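Local coordinates for phosphotransferase system, HPr-related proteins (Thermoanaerobacter tengcongensis, PDB 3LE5), which probably serves as the general, non-sugar-specific phosphocarrier of the phosphoenolpyruvate-dependent sugar phosphotransferase system, which phosphorylates sugars as they are taken up, at residues I33-D38 against M51-S56. Residues are numbered along the deposited sequence; the frame is centred on the assembly and turned at random.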
loop_
_atom_site.group_PDB
_atom_site.type_symbol
_atom_site.label_atom_id
_atom_site.label_comp_id
_atom_site.label_asym_id
_atom_site.label_seq_id
_atom_site.Cartn_x
_atom_site.Cartn_y
_atom_site.Cartn_z
ATOM N N ILE A 33 -13.456 7.323 9.535
ATOM C CA ILE A 33 -12.726 6.347 10.326
ATOM C C ILE A 33 -11.294 6.834 10.543
ATOM O O ILE A 33 -10.744 7.557 9.707
ATOM C CB ILE A 33 -12.751 4.954 9.652
ATOM C CG1 ILE A 33 -14.151 4.651 9.119
ATOM C CG2 ILE A 33 -12.316 3.867 10.624
ATOM C CD1 ILE A 33 -14.298 3.268 8.543
ATOM N N TRP A 34 -10.711 6.463 11.683
ATOM C CA TRP A 34 -9.335 6.830 12.026
ATOM C C TRP A 34 -8.547 5.644 12.555
ATOM O O TRP A 34 -9.111 4.725 13.150
ATOM C CB TRP A 34 -9.300 7.911 13.105
ATOM C CG TRP A 34 -10.131 9.102 12.818
ATOM C CD1 TRP A 34 -9.733 10.252 12.195
ATOM C CD2 TRP A 34 -11.514 9.282 13.157
ATOM N NE1 TRP A 34 -10.785 11.132 12.119
ATOM C CE2 TRP A 34 -11.891 10.562 12.703
ATOM C CE3 TRP A 34 -12.472 8.484 13.798
ATOM C CZ2 TRP A 34 -13.191 11.064 12.872
ATOM C CZ3 TRP A 34 -13.760 8.981 13.964
ATOM C CH2 TRP A 34 -14.106 10.260 13.503
ATOM N N VAL A 35 -7.234 5.684 12.355
ATOM C CA VAL A 35 -6.342 4.699 12.949
ATOM C C VAL A 35 -5.216 5.399 13.705
ATOM O O VAL A 35 -4.429 6.148 13.129
ATOM C CB VAL A 35 -5.762 3.725 11.908
ATOM C CG1 VAL A 35 -5.042 2.586 12.612
ATOM C CG2 VAL A 35 -6.865 3.179 11.020
ATOM N N GLU A 36 -5.157 5.143 15.005
ATOM C CA GLU A 36 -4.249 5.834 15.892
ATOM C C GLU A 36 -3.248 4.831 16.449
ATOM O O GLU A 36 -3.621 3.874 17.123
ATOM C CB GLU A 36 -5.058 6.489 17.014
ATOM C CG GLU A 36 -4.267 7.323 18.009
ATOM C CD GLU A 36 -5.145 7.844 19.145
ATOM O OE1 GLU A 36 -6.335 8.139 18.884
ATOM O OE2 GLU A 36 -4.652 7.953 20.294
ATOM N N LYS A 37 -1.974 5.035 16.140
ATOM C CA LYS A 37 -0.926 4.196 16.706
ATOM C C LYS A 37 0.100 5.053 17.420
ATOM O O LYS A 37 0.856 5.779 16.776
ATOM C CB LYS A 37 -0.228 3.367 15.629
ATOM C CG LYS A 37 0.771 2.390 16.212
ATOM C CD LYS A 37 1.926 2.144 15.274
ATOM C CE LYS A 37 3.132 1.628 16.038
ATOM N NZ LYS A 37 4.333 1.538 15.168
ATOM N N ASP A 38 0.122 4.964 18.749
ATOM C CA ASP A 38 1.062 5.727 19.571
ATOM C C ASP A 38 0.852 7.226 19.386
ATOM O O ASP A 38 1.805 7.976 19.142
ATOM C CB ASP A 38 2.513 5.347 19.247
ATOM N N MET A 51 -0.007 3.044 5.614
ATOM C CA MET A 51 1.360 2.638 5.321
ATOM C C MET A 51 2.344 3.416 6.167
ATOM O O MET A 51 3.409 2.908 6.516
ATOM C CB MET A 51 1.678 2.841 3.842
ATOM C CG MET A 51 0.855 1.965 2.913
ATOM N N SER A 52 1.975 4.649 6.499
ATOM C CA SER A 52 2.840 5.542 7.264
ATOM C C SER A 52 2.832 5.248 8.767
ATOM O O SER A 52 3.787 5.579 9.471
ATOM C CB SER A 52 2.444 7.000 7.023
ATOM O OG SER A 52 1.368 7.382 7.864
ATOM N N LEU A 53 1.754 4.635 9.255
ATOM C CA LEU A 53 1.644 4.282 10.672
ATOM C C LEU A 53 2.694 3.251 11.062
ATOM O O LEU A 53 2.931 3.006 12.247
ATOM C CB LEU A 53 0.242 3.762 11.006
ATOM C CG LEU A 53 -0.820 4.830 11.253
ATOM C CD1 LEU A 53 -2.110 4.191 11.721
ATOM C CD2 LEU A 53 -0.313 5.824 12.276
ATOM N N GLY A 54 3.317 2.654 10.052
ATOM C CA GLY A 54 4.384 1.695 10.270
ATOM C C GLY A 54 3.929 0.555 11.149
ATOM O O GLY A 54 4.694 0.035 11.964
ATOM N N VAL A 55 2.672 0.171 10.981
ATOM C CA VAL A 55 2.094 -0.871 11.807
ATOM C C VAL A 55 2.576 -2.240 11.359
ATOM O O VAL A 55 2.448 -2.618 10.193
ATOM C CB VAL A 55 0.567 -0.812 11.815
ATOM C CG1 VAL A 55 0.013 -1.916 12.689
ATOM C CG2 VAL A 55 0.110 0.547 12.314
ATOM N N SER A 56 3.147 -2.964 12.312
ATOM C CA SER A 56 3.695 -4.285 12.073
ATOM C C SER A 56 2.903 -5.289 12.878
ATOM O O SER A 56 2.131 -4.923 13.761
ATOM C CB SER A 56 5.159 -4.343 12.519
ATOM O OG SER A 56 5.824 -3.111 12.289
HETATM O O HOH W 1 6.600 -0.399 14.751
#
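V35 meets L53 where strand 32-36 runs past the turn that follows helix 47-52. V35 CG1 stands anti to its own backbone N (chi1 -170°) and comes within 3.5 Å of L53 CD1, tighter than usual for two carbons. L53 CD1 also lies 3.3 Å from V35 O, and V42 on the adjoining strand touches both side chains. E36 turns the other way and pairs with K62, so the next residue to face the turn is K37. Its CB rests near L53 CD2, and from there the chain, bent at chi2 (-149°), runs past the carbonyls of L53 and G54. K37 CD passes 3.3 Å from L53 O. Sliding past V55 in the opposite direction, K37 CD also comes 3.8 Å from V55 CG2. At the far end K37 NZ lies 3.6 Å from G54 O. A water 3.0 Å from K37 NZ joins the two, only weakly bonded to the carbonyl. G54 is the first residue after the helix with non-helical phi/psi, its phi positive, and V55 beyond it also packs on I8 of the second subunit. A leucine in place of K37 would probably leave this water and the side chain of N59, a weak partner of NZ, without their ammonium. Methyls thus hold the inner half of this packing within an HPr-type domain; farther out, one methylene of the lysine, CD, rests on V55 CG2, while its ammonium is likely to offset the partial negative charge of the L53 and G54 carbonyls, reaching the second through a water.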